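Local coordinates for protein amidohydrolase (Brucella melitensis biovar Abortus, PDB 4F0L) that probably acts as a metal-dependent deaminase of the amidohydrolase family, with an iron ion bound in the active site of its TIM-barrel domain, at residues Y130-Y140 with R183-R191; T162-F173 with V210-V221. All coordinates share one frame; numbering follows the deposited sequence.

Contact 1: Y130-Y140 with R183-R191; sequences YLHHDCDGTPY and RRFINDPER
Arg-183 and Arg-184 reach into the loop that follows strand 122-129, one of the loops at the metal-binding end of an amidohydrolase TIM barrel. Arg-183 runs extended beyond CG, and its NE donates to Cys-135 O (2.9 Å) at the type I turn 134-137. Arg-183 NH1 donates to Glu-180 O. A water bridges Arg-183 O and Gly-137 O. The Arg-184 chain is folded about its CG-CD bond (chi3 71°), which turns its guanidinium side-on to His-133 O. Arg-184 NE (2.7 Å) and NH2 both donate to His-133 O, nearly in the guanidinium plane. Leu-131 CD1 lies over one guanidinium face and Cys-135 SG over the other. Arg-184 NH1 donates to Ala-98 O and Met-101 O, outside the two segments. The carbonyl of Arg-184 in turn accepts from the backbone N of His-132 and of His-133. Phe-185 offers its ring face to the edge of Tyr-130 in a T-shaped stack, planes at 79°. The Tyr-130 ring also meets that of the iron ligand His-67. Next, Ile-186 O and Asn-187 OD1 share the donor His-133 NE2, both near the imidazole plane. Arg-191 braces the same two oxygens: its NH2 bonds to Ile-186 O, and its NE meets Asn-187 OD1 at 2.9 Å, almost straight at 176°.

Contact 2: T162-F173 with V210-V221; sequences TLLPVFYAHSGF and VLGVAPHSLRAV
Ala-220 O is gripped by two backbone nitrogens: Ala-169 N at 3.0 Å, and His-170 N in a weak, bent bond. This joins the loops that follow two parallel strands, 160-167 and 210-215. Within the strands, Leu-163 N donates to Val-210 O, and Gly-212 N returns a bond to Leu-163 O. After the break at Gly-212 and Val-213 the pairing resumes, with Ala-214 N bonded to Pro-165 O, then Phe-167 N to Ala-214 O (2.8 Å) and His-216 N to Phe-167 O. Val-166 CG2 packs on Ala-214 CB on one sheet face. On the other, Leu-163 CD2 meets Leu-211 CD1. The Tyr-168 side chain swings away from its own backbone N (chi1 -164°), which lays its ring alongside His-216. Tyr-168 CE2 sits over the centre of the His-216 ring, 3.6 Å above its plane, with the rings turned by 51°. Ala-220 CB makes a CH-pi contact over a face of the Tyr-168 ring, 3.8 Å from its centroid. Further out, Arg-219 CG lies over a face of Phe-173. A water accepts from Phe-173 N and, weakly, from Arg-219 NH1, while Arg-219 NH2 forms a salt bridge with Asp-251 OD2. His-216 meets the iron ligand His-241 edge-to-face, so this pair of neighbouring parallel strands leads into the metal site, as in amidohydrolase TIM barrels.

Overall arrangement
From the N terminus, the chain leaves strand 122-129 into loop 130-140. It then passes through helix 145-157 into strand 160-167, which carries the start of 162-173. Segment 183-191 comes back to the first loop and closes contact 1. Helix 189-203 then leads to 210-221, which closes contact 2 against 162-173. The segments alternate, so the two closures cross rather than nest. They also touch directly: His-132 NE2 lies 2.9 Å from Val-166 O, and Asn-187 N lies 3.1 Å from Tyr-168 O, both probable hydrogen bonds. Together they tie three successive parallel strands and their following loops into one side of the iron site.

Contact 1: Y130-Y140 with R183-R191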
loop_
_atom_site.group_PDB
_atom_site.type_symbol
_atom_site.label_atom_id
_atom_site.label_comp_id
_atom_site.label_asym_id
_atom_site.label_seq_id
_atom_site.Cartn_x
_atom_site.Cartn_y
_atom_site.Cartn_z
ATOM N N TYR B 130 7.087 -22.166 -13.818
ATOM C CA TYR B 130 7.211 -22.425 -15.260
ATOM C C TYR B 130 8.607 -22.272 -15.855
ATOM O O TYR B 130 8.776 -22.430 -17.052
ATOM C CB TYR B 130 6.193 -21.608 -16.078
ATOM C CG TYR B 130 6.218 -20.109 -15.957
ATOM C CD1 TYR B 130 7.112 -19.337 -16.692
ATOM C CD2 TYR B 130 5.273 -19.445 -15.190
ATOM C CE1 TYR B 130 7.101 -17.949 -16.613
ATOM C CE2 TYR B 130 5.246 -18.056 -15.118
ATOM C CZ TYR B 130 6.150 -17.319 -15.829
ATOM O OH TYR B 130 6.117 -15.946 -15.751
ATOM N N LEU B 131 9.595 -21.967 -15.027
ATOM C CA LEU B 131 10.933 -21.775 -15.502
ATOM C C LEU B 131 11.641 -23.122 -15.397
ATOM O O LEU B 131 12.255 -23.447 -14.366
ATOM C CB LEU B 131 11.616 -20.711 -14.670
ATOM C CG LEU B 131 13.041 -20.361 -15.043
ATOM C CD1 LEU B 131 13.169 -19.973 -16.507
ATOM C CD2 LEU B 131 13.529 -19.259 -14.090
ATOM N N HIS B 132 11.527 -23.924 -16.462
ATOM C CA HIS B 132 11.915 -25.335 -16.401
ATOM C C HIS B 132 13.277 -25.659 -16.940
ATOM O O HIS B 132 14.065 -26.306 -16.268
ATOM C CB HIS B 132 10.913 -26.200 -17.157
ATOM C CG HIS B 132 9.523 -26.178 -16.585
ATOM N ND1 HIS B 132 9.264 -26.493 -15.297
ATOM C CD2 HIS B 132 8.284 -25.921 -17.189
ATOM C CE1 HIS B 132 7.928 -26.428 -15.089
ATOM N NE2 HIS B 132 7.334 -26.059 -16.238
ATOM N N HIS B 133 13.539 -25.276 -18.189
ATOM C CA HIS B 133 14.654 -25.835 -18.935
ATOM C C HIS B 133 15.833 -24.904 -18.995
ATOM O O HIS B 133 15.785 -23.784 -18.487
ATOM C CB HIS B 133 14.151 -26.228 -20.319
ATOM C CG HIS B 133 12.953 -27.153 -20.269
ATOM N ND1 HIS B 133 12.959 -28.307 -19.573
ATOM C CD2 HIS B 133 11.704 -27.066 -20.881
ATOM C CE1 HIS B 133 11.760 -28.909 -19.722
ATOM N NE2 HIS B 133 11.003 -28.150 -20.523
ATOM N N ASP B 134 16.907 -25.340 -19.637
ATOM C CA ASP B 134 18.123 -24.531 -19.697
ATOM C C ASP B 134 17.919 -23.322 -20.636
ATOM O O ASP B 134 16.849 -23.161 -21.218
ATOM C CB ASP B 134 19.278 -25.462 -20.077
ATOM C CG ASP B 134 20.666 -24.877 -19.817
ATOM O OD1 ASP B 134 20.813 -23.696 -19.427
ATOM O OD2 ASP B 134 21.629 -25.628 -20.075
ATOM N N CYS B 135 18.925 -22.455 -20.741
ATOM C CA CYS B 135 18.779 -21.172 -21.453
ATOM C C CYS B 135 18.463 -21.321 -22.955
ATOM O O CYS B 135 17.795 -20.473 -23.522
ATOM C CB CYS B 135 20.025 -20.286 -21.232
ATOM S SG CYS B 135 20.277 -19.881 -19.481
ATOM N N ASP B 136 18.929 -22.403 -23.580
ATOM C CA ASP B 136 18.639 -22.659 -24.990
ATOM C C ASP B 136 17.360 -23.482 -25.163
ATOM O O ASP B 136 17.013 -23.864 -26.269
ATOM C CB ASP B 136 19.843 -23.318 -25.724
ATOM C CG ASP B 136 20.270 -24.668 -25.115
ATOM O OD1 ASP B 136 19.420 -25.430 -24.616
ATOM O OD2 ASP B 136 21.488 -24.975 -25.140
ATOM N N GLY B 137 16.655 -23.754 -24.071
ATOM C CA GLY B 137 15.407 -24.503 -24.148
ATOM C C GLY B 137 15.587 -26.006 -24.115
ATOM O O GLY B 137 14.611 -26.737 -24.269
ATOM N N THR B 138 16.813 -26.468 -23.877
ATOM C CA THR B 138 17.094 -27.893 -23.723
ATOM C C THR B 138 16.877 -28.291 -22.261
ATOM O O THR B 138 17.306 -27.580 -21.349
ATOM C CB THR B 138 18.552 -28.237 -24.107
ATOM O OG1 THR B 138 18.780 -27.821 -25.442
ATOM C CG2 THR B 138 18.840 -29.746 -24.000
ATOM N N PRO B 139 16.234 -29.445 -22.032
ATOM C CA PRO B 139 16.061 -29.907 -20.652
ATOM C C PRO B 139 17.395 -30.086 -19.933
ATOM O O PRO B 139 18.414 -30.383 -20.577
ATOM C CB PRO B 139 15.364 -31.267 -20.811
ATOM C CG PRO B 139 14.703 -31.215 -22.153
ATOM C CD PRO B 139 15.571 -30.333 -23.010
ATOM N N TYR B 140 17.391 -29.910 -18.612
ATOM C CA TYR B 140 18.593 -30.195 -17.807
ATOM C C TYR B 140 18.778 -31.691 -17.695
ATOM O O TYR B 140 17.817 -32.428 -17.803
ATOM C CB TYR B 140 18.454 -29.614 -16.411
ATOM C CG TYR B 140 18.507 -28.121 -16.378
ATOM C CD1 TYR B 140 19.728 -27.459 -16.491
ATOM C CD2 TYR B 140 17.357 -27.367 -16.235
ATOM C CE1 TYR B 140 19.789 -26.095 -16.450
ATOM C CE2 TYR B 140 17.414 -26.011 -16.205
ATOM C CZ TYR B 140 18.628 -25.388 -16.310
ATOM O OH TYR B 140 18.681 -24.031 -16.272
ATOM N N ARG B 183 10.806 -20.728 -24.862
ATOM C CA ARG B 183 11.502 -22.006 -24.931
ATOM C C ARG B 183 11.841 -22.675 -23.595
ATOM O O ARG B 183 11.905 -23.898 -23.535
ATOM C CB ARG B 183 12.788 -21.862 -25.734
ATOM C CG ARG B 183 13.828 -20.972 -25.089
ATOM C CD ARG B 183 15.003 -20.781 -26.033
ATOM N NE ARG B 183 15.950 -19.757 -25.605
ATOM C CZ ARG B 183 15.839 -18.463 -25.870
ATOM N NH1 ARG B 183 14.810 -17.960 -26.555
ATOM N NH2 ARG B 183 16.791 -17.649 -25.451
ATOM N N ARG B 184 12.079 -21.918 -22.532
ATOM C CA ARG B 184 12.405 -22.570 -21.247
ATOM C C ARG B 184 11.166 -23.075 -20.497
ATOM O O ARG B 184 11.306 -23.710 -19.455
ATOM C CB ARG B 184 13.173 -21.626 -20.325
ATOM C CG ARG B 184 14.377 -20.971 -20.971
ATOM C CD ARG B 184 15.186 -20.226 -19.947
ATOM N NE ARG B 184 15.906 -21.115 -19.024
ATOM C CZ ARG B 184 16.648 -20.702 -17.995
ATOM N NH1 ARG B 184 16.782 -19.413 -17.726
ATOM N NH2 ARG B 184 17.308 -21.573 -17.247
ATOM N N PHE B 185 9.966 -22.751 -21.008
ATOM C CA PHE B 185 8.698 -23.030 -20.307
ATOM C C PHE B 185 8.008 -24.253 -20.867
ATOM O O PHE B 185 7.101 -24.792 -20.239
ATOM C CB PHE B 185 7.705 -21.866 -20.448
ATOM C CG PHE B 185 8.271 -20.490 -20.152
ATOM C CD1 PHE B 185 9.336 -20.312 -19.298
ATOM C CD2 PHE B 185 7.703 -19.368 -20.757
ATOM C CE1 PHE B 185 9.845 -19.060 -19.041
ATOM C CE2 PHE B 185 8.206 -18.098 -20.518
ATOM C CZ PHE B 185 9.284 -17.951 -19.662
ATOM N N ILE B 186 8.431 -24.669 -22.052
ATOM C CA ILE B 186 7.672 -25.571 -22.916
ATOM C C ILE B 186 7.809 -27.025 -22.484
ATOM O O ILE B 186 8.893 -27.470 -22.145
ATOM C CB ILE B 186 8.194 -25.442 -24.385
ATOM C CG1 ILE B 186 7.918 -24.057 -24.937
ATOM C CG2 ILE B 186 7.631 -26.511 -25.327
ATOM C CD1 ILE B 186 8.474 -23.870 -26.343
ATOM N N ASN B 187 6.704 -27.753 -22.499
ATOM C CA ASN B 187 6.730 -29.210 -22.450
ATOM C C ASN B 187 5.597 -29.753 -23.285
ATOM O O ASN B 187 4.605 -29.052 -23.519
ATOM C CB ASN B 187 6.558 -29.749 -21.023
ATOM C CG ASN B 187 7.769 -29.544 -20.178
ATOM O OD1 ASN B 187 8.818 -30.142 -20.434
ATOM N ND2 ASN B 187 7.634 -28.721 -19.118
ATOM N N ASP B 188 5.716 -31.017 -23.695
ATOM C CA ASP B 188 4.550 -31.778 -24.144
ATOM C C ASP B 188 4.049 -32.631 -22.966
ATOM O O ASP B 188 4.717 -32.683 -21.913
ATOM C CB ASP B 188 4.849 -32.589 -25.421
ATOM C CG ASP B 188 5.889 -33.686 -25.221
ATOM O OD1 ASP B 188 6.190 -34.082 -24.081
ATOM O OD2 ASP B 188 6.378 -34.209 -26.236
ATOM N N PRO B 189 2.864 -33.263 -23.108
ATOM C CA PRO B 189 2.280 -33.886 -21.907
ATOM C C PRO B 189 3.156 -35.020 -21.377
ATOM O O PRO B 189 3.245 -35.219 -20.165
ATOM C CB PRO B 189 0.932 -34.402 -22.404
ATOM C CG PRO B 189 0.578 -33.463 -23.510
ATOM C CD PRO B 189 1.887 -33.218 -24.211
ATOM N N GLU B 190 3.834 -35.709 -22.286
ATOM C CA GLU B 190 4.709 -36.781 -21.894
ATOM C C GLU B 190 5.903 -36.266 -21.069
ATOM O O GLU B 190 6.196 -36.803 -19.999
ATOM C CB GLU B 190 5.211 -37.534 -23.127
ATOM C CG GLU B 190 6.005 -38.789 -22.788
ATOM C CD GLU B 190 7.498 -38.531 -22.600
ATOM O OE1 GLU B 190 8.010 -37.431 -22.982
ATOM O OE2 GLU B 190 8.169 -39.445 -22.040
ATOM N N ARG B 191 6.605 -35.251 -21.583
ATOM C CA ARG B 191 7.752 -34.731 -20.848
ATOM C C ARG B 191 7.304 -34.044 -19.561
ATOM O O ARG B 191 8.021 -34.082 -18.555
ATOM C CB ARG B 191 8.594 -33.779 -21.686
ATOM C CG ARG B 191 9.915 -33.417 -21.018
ATOM C CD ARG B 191 10.889 -32.801 -22.018
ATOM N NE ARG B 191 10.500 -31.436 -22.351
ATOM C CZ ARG B 191 10.893 -30.764 -23.434
ATOM N NH1 ARG B 191 11.680 -31.339 -24.332
ATOM N NH2 ARG B 191 10.467 -29.515 -23.635
HETATM O O HOH W 1 12.167 -25.850 -25.019
#

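Contact 2: T162-F173 with V210-V221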
loop_
_atom_site.group_PDB
_atom_site.type_symbol
_atom_site.label_atom_id
_atom_site.label_comp_id
_atom_site.label_asym_id
_atom_site.label_seq_id
_atom_site.Cartn_x
_atom_site.Cartn_y
_atom_site.Cartn_z
ATOM N N THR B 162 3.427 -25.820 -1.587
ATOM C CA THR B 162 2.616 -26.467 -2.571
ATOM C C THR B 162 3.201 -26.134 -3.926
ATOM O O THR B 162 3.082 -25.011 -4.424
ATOM C CB THR B 162 1.148 -26.036 -2.464
ATOM O OG1 THR B 162 0.638 -26.446 -1.194
ATOM C CG2 THR B 162 0.332 -26.631 -3.578
ATOM N N LEU B 163 3.835 -27.113 -4.533
ATOM C CA LEU B 163 4.553 -26.915 -5.777
ATOM C C LEU B 163 3.634 -27.244 -6.932
ATOM O O LEU B 163 3.004 -28.302 -6.946
ATOM C CB LEU B 163 5.798 -27.794 -5.818
ATOM C CG LEU B 163 6.671 -27.793 -7.069
ATOM C CD1 LEU B 163 7.379 -26.443 -7.224
ATOM C CD2 LEU B 163 7.671 -28.938 -6.937
ATOM N N LEU B 164 3.542 -26.312 -7.884
ATOM C CA LEU B 164 2.583 -26.404 -8.981
ATOM C C LEU B 164 3.329 -26.221 -10.329
ATOM O O LEU B 164 3.343 -25.128 -10.911
ATOM C CB LEU B 164 1.513 -25.323 -8.798
ATOM C CG LEU B 164 0.711 -25.392 -7.485
ATOM C CD1 LEU B 164 -0.024 -24.071 -7.261
ATOM C CD2 LEU B 164 -0.254 -26.575 -7.416
ATOM N N PRO B 165 4.023 -27.260 -10.777
ATOM C CA PRO B 165 4.742 -27.143 -12.050
ATOM C C PRO B 165 3.762 -26.826 -13.164
ATOM O O PRO B 165 2.694 -27.445 -13.244
ATOM C CB PRO B 165 5.344 -28.545 -12.236
ATOM C CG PRO B 165 5.474 -29.080 -10.842
ATOM C CD PRO B 165 4.206 -28.600 -10.195
ATOM N N VAL B 166 4.143 -25.891 -14.016
ATOM C CA VAL B 166 3.280 -25.353 -15.053
ATOM C C VAL B 166 3.417 -26.100 -16.412
ATOM O O VAL B 166 4.547 -26.404 -16.914
ATOM C CB VAL B 166 3.600 -23.866 -15.267
ATOM C CG1 VAL B 166 2.796 -23.272 -16.442
ATOM C CG2 VAL B 166 3.309 -23.077 -13.986
ATOM N N PHE B 167 2.264 -26.419 -16.973
ATOM C CA PHE B 167 2.206 -26.967 -18.305
ATOM C C PHE B 167 1.959 -25.821 -19.260
ATOM O O PHE B 167 0.972 -25.094 -19.115
ATOM C CB PHE B 167 1.108 -28.026 -18.476
ATOM C CG PHE B 167 1.070 -28.566 -19.875
ATOM C CD1 PHE B 167 1.981 -29.525 -20.278
ATOM C CD2 PHE B 167 0.234 -27.998 -20.819
ATOM C CE1 PHE B 167 2.008 -29.977 -21.586
ATOM C CE2 PHE B 167 0.253 -28.426 -22.126
ATOM C CZ PHE B 167 1.145 -29.426 -22.511
ATOM N N TYR B 168 2.836 -25.697 -20.251
ATOM C CA TYR B 168 2.823 -24.593 -21.229
ATOM C C TYR B 168 3.321 -25.124 -22.570
ATOM O O TYR B 168 4.413 -25.671 -22.653
ATOM C CB TYR B 168 3.784 -23.511 -20.739
ATOM C CG TYR B 168 3.676 -22.130 -21.361
ATOM C CD1 TYR B 168 3.799 -21.920 -22.728
ATOM C CD2 TYR B 168 3.509 -21.022 -20.554
ATOM C CE1 TYR B 168 3.714 -20.644 -23.274
ATOM C CE2 TYR B 168 3.426 -19.763 -21.092
ATOM C CZ TYR B 168 3.521 -19.593 -22.441
ATOM O OH TYR B 168 3.448 -18.315 -22.919
ATOM N N ALA B 169 2.527 -24.970 -23.621
ATOM C CA ALA B 169 2.904 -25.510 -24.937
ATOM C C ALA B 169 2.621 -24.594 -26.142
ATOM O O ALA B 169 3.067 -24.900 -27.229
ATOM C CB ALA B 169 2.216 -26.851 -25.147
ATOM N N HIS B 170 1.880 -23.502 -25.955
ATOM C CA HIS B 170 1.387 -22.685 -27.069
ATOM C C HIS B 170 1.354 -21.216 -26.762
ATOM O O HIS B 170 1.290 -20.800 -25.590
ATOM C CB HIS B 170 -0.002 -23.169 -27.451
ATOM C CG HIS B 170 -0.033 -24.627 -27.758
ATOM N ND1 HIS B 170 0.445 -25.127 -28.904
ATOM C CD2 HIS B 170 -0.410 -25.709 -26.986
ATOM C CE1 HIS B 170 0.339 -26.441 -28.893
ATOM N NE2 HIS B 170 -0.172 -26.806 -27.708
ATOM N N SER B 171 1.434 -20.422 -27.819
ATOM C CA SER B 171 1.485 -18.983 -27.697
ATOM C C SER B 171 0.135 -18.315 -27.990
ATOM O O SER B 171 0.067 -17.110 -28.026
ATOM C CB SER B 171 2.537 -18.422 -28.653
ATOM O OG SER B 171 2.121 -18.645 -29.998
ATOM N N GLY B 172 -0.925 -19.087 -28.197
ATOM C CA GLY B 172 -2.238 -18.490 -28.467
ATOM C C GLY B 172 -3.371 -19.483 -28.575
ATOM O O GLY B 172 -3.108 -20.673 -28.778
ATOM N N PHE B 173 -4.628 -18.993 -28.492
ATOM C CA PHE B 173 -5.831 -19.844 -28.616
ATOM C C PHE B 173 -5.746 -20.702 -29.873
ATOM O O PHE B 173 -5.176 -20.280 -30.886
ATOM C CB PHE B 173 -7.154 -19.011 -28.627
ATOM C CG PHE B 173 -7.533 -18.480 -27.281
ATOM C CD1 PHE B 173 -8.081 -19.313 -26.317
ATOM C CD2 PHE B 173 -7.277 -17.170 -26.954
ATOM C CE1 PHE B 173 -8.390 -18.833 -25.057
ATOM C CE2 PHE B 173 -7.591 -16.681 -25.703
ATOM C CZ PHE B 173 -8.141 -17.513 -24.749
ATOM N N VAL B 210 2.838 -30.328 -0.883
ATOM C CA VAL B 210 1.806 -30.771 -1.778
ATOM C C VAL B 210 2.299 -30.577 -3.208
ATOM O O VAL B 210 2.972 -29.584 -3.498
ATOM C CB VAL B 210 0.492 -29.998 -1.524
ATOM C CG1 VAL B 210 -0.565 -30.402 -2.561
ATOM C CG2 VAL B 210 -0.035 -30.297 -0.109
ATOM N N LEU B 211 2.010 -31.535 -4.086
ATOM C CA LEU B 211 2.388 -31.426 -5.515
ATOM C C LEU B 211 1.124 -31.438 -6.345
ATOM O O LEU B 211 0.387 -32.446 -6.345
ATOM C CB LEU B 211 3.310 -32.576 -5.951
ATOM C CG LEU B 211 3.770 -32.654 -7.423
ATOM C CD1 LEU B 211 4.594 -31.421 -7.777
ATOM C CD2 LEU B 211 4.556 -33.935 -7.713
ATOM N N GLY B 212 0.855 -30.325 -7.040
ATOM C CA GLY B 212 -0.263 -30.253 -7.966
ATOM C C GLY B 212 0.232 -29.955 -9.380
ATOM O O GLY B 212 1.410 -30.166 -9.673
ATOM N N VAL B 213 -0.651 -29.466 -10.238
ATOM C CA VAL B 213 -0.303 -29.090 -11.619
ATOM C C VAL B 213 -0.900 -27.732 -11.977
ATOM O O VAL B 213 -1.903 -27.312 -11.389
ATOM C CB VAL B 213 -0.777 -30.139 -12.650
ATOM C CG1 VAL B 213 -0.232 -31.541 -12.304
ATOM C CG2 VAL B 213 -2.293 -30.135 -12.735
ATOM N N ALA B 214 -0.240 -27.033 -12.902
ATOM C CA ALA B 214 -0.611 -25.671 -13.256
ATOM C C ALA B 214 -0.608 -25.525 -14.784
ATOM O O ALA B 214 0.361 -25.052 -15.351
ATOM C CB ALA B 214 0.336 -24.653 -12.619
ATOM N N PRO B 215 -1.711 -25.922 -15.448
ATOM C CA PRO B 215 -1.855 -25.462 -16.821
ATOM C C PRO B 215 -1.759 -23.948 -16.869
ATOM O O PRO B 215 -2.435 -23.249 -16.102
ATOM C CB PRO B 215 -3.256 -25.944 -17.221
ATOM C CG PRO B 215 -3.944 -26.323 -15.949
ATOM C CD PRO B 215 -2.864 -26.710 -14.987
ATOM N N HIS B 216 -0.898 -23.417 -17.717
ATOM C CA HIS B 216 -0.589 -21.981 -17.608
ATOM C C HIS B 216 -1.796 -21.085 -17.752
ATOM O O HIS B 216 -2.062 -20.228 -16.907
ATOM C CB HIS B 216 0.443 -21.579 -18.632
ATOM C CG HIS B 216 0.822 -20.141 -18.547
ATOM N ND1 HIS B 216 0.227 -19.184 -19.302
ATOM C CD2 HIS B 216 1.733 -19.494 -17.727
ATOM C CE1 HIS B 216 0.752 -17.978 -18.985
ATOM N NE2 HIS B 216 1.670 -18.167 -18.021
ATOM N N SER B 217 -2.534 -21.302 -18.825
ATOM C CA SER B 217 -3.682 -20.462 -19.198
ATOM C C SER B 217 -4.363 -21.120 -20.367
ATOM O O SER B 217 -3.806 -22.061 -20.975
ATOM C CB SER B 217 -3.220 -19.076 -19.639
ATOM O OG SER B 217 -2.475 -19.195 -20.831
ATOM N N LEU B 218 -5.527 -20.609 -20.731
ATOM C CA LEU B 218 -6.248 -21.188 -21.847
ATOM C C LEU B 218 -5.537 -20.965 -23.181
ATOM O O LEU B 218 -5.696 -21.754 -24.102
ATOM C CB LEU B 218 -7.687 -20.677 -21.895
ATOM C CG LEU B 218 -8.544 -21.088 -20.681
ATOM C CD1 LEU B 218 -9.912 -20.418 -20.757
ATOM C CD2 LEU B 218 -8.659 -22.603 -20.541
ATOM N N ARG B 219 -4.751 -19.895 -23.275
ATOM C CA ARG B 219 -3.970 -19.608 -24.492
ATOM C C ARG B 219 -2.862 -20.611 -24.685
ATOM O O ARG B 219 -2.479 -20.935 -25.813
ATOM C CB ARG B 219 -3.231 -18.258 -24.387
ATOM C CG ARG B 219 -4.072 -17.024 -24.466
ATOM C CD ARG B 219 -3.135 -15.846 -24.709
ATOM N NE ARG B 219 -3.878 -14.612 -24.476
ATOM C CZ ARG B 219 -4.567 -13.955 -25.406
ATOM N NH1 ARG B 219 -4.572 -14.341 -26.687
ATOM N NH2 ARG B 219 -5.240 -12.873 -25.050
ATOM N N ALA B 220 -2.286 -21.029 -23.567
ATOM C CA ALA B 220 -1.015 -21.720 -23.575
ATOM C C ALA B 220 -1.205 -23.226 -23.679
ATOM O O ALA B 220 -0.239 -23.954 -23.883
ATOM C CB ALA B 220 -0.177 -21.334 -22.364
ATOM N N VAL B 221 -2.448 -23.687 -23.583
ATOM C CA VAL B 221 -2.736 -25.110 -23.504
ATOM C C VAL B 221 -3.948 -25.387 -24.370
ATOM O O VAL B 221 -4.881 -24.576 -24.384
ATOM C CB VAL B 221 -3.015 -25.515 -22.034
ATOM C CG1 VAL B 221 -3.204 -27.017 -21.916
ATOM C CG2 VAL B 221 -1.884 -25.081 -21.089
HETATM O O HOH W 2 -4.599 -16.293 -28.193
#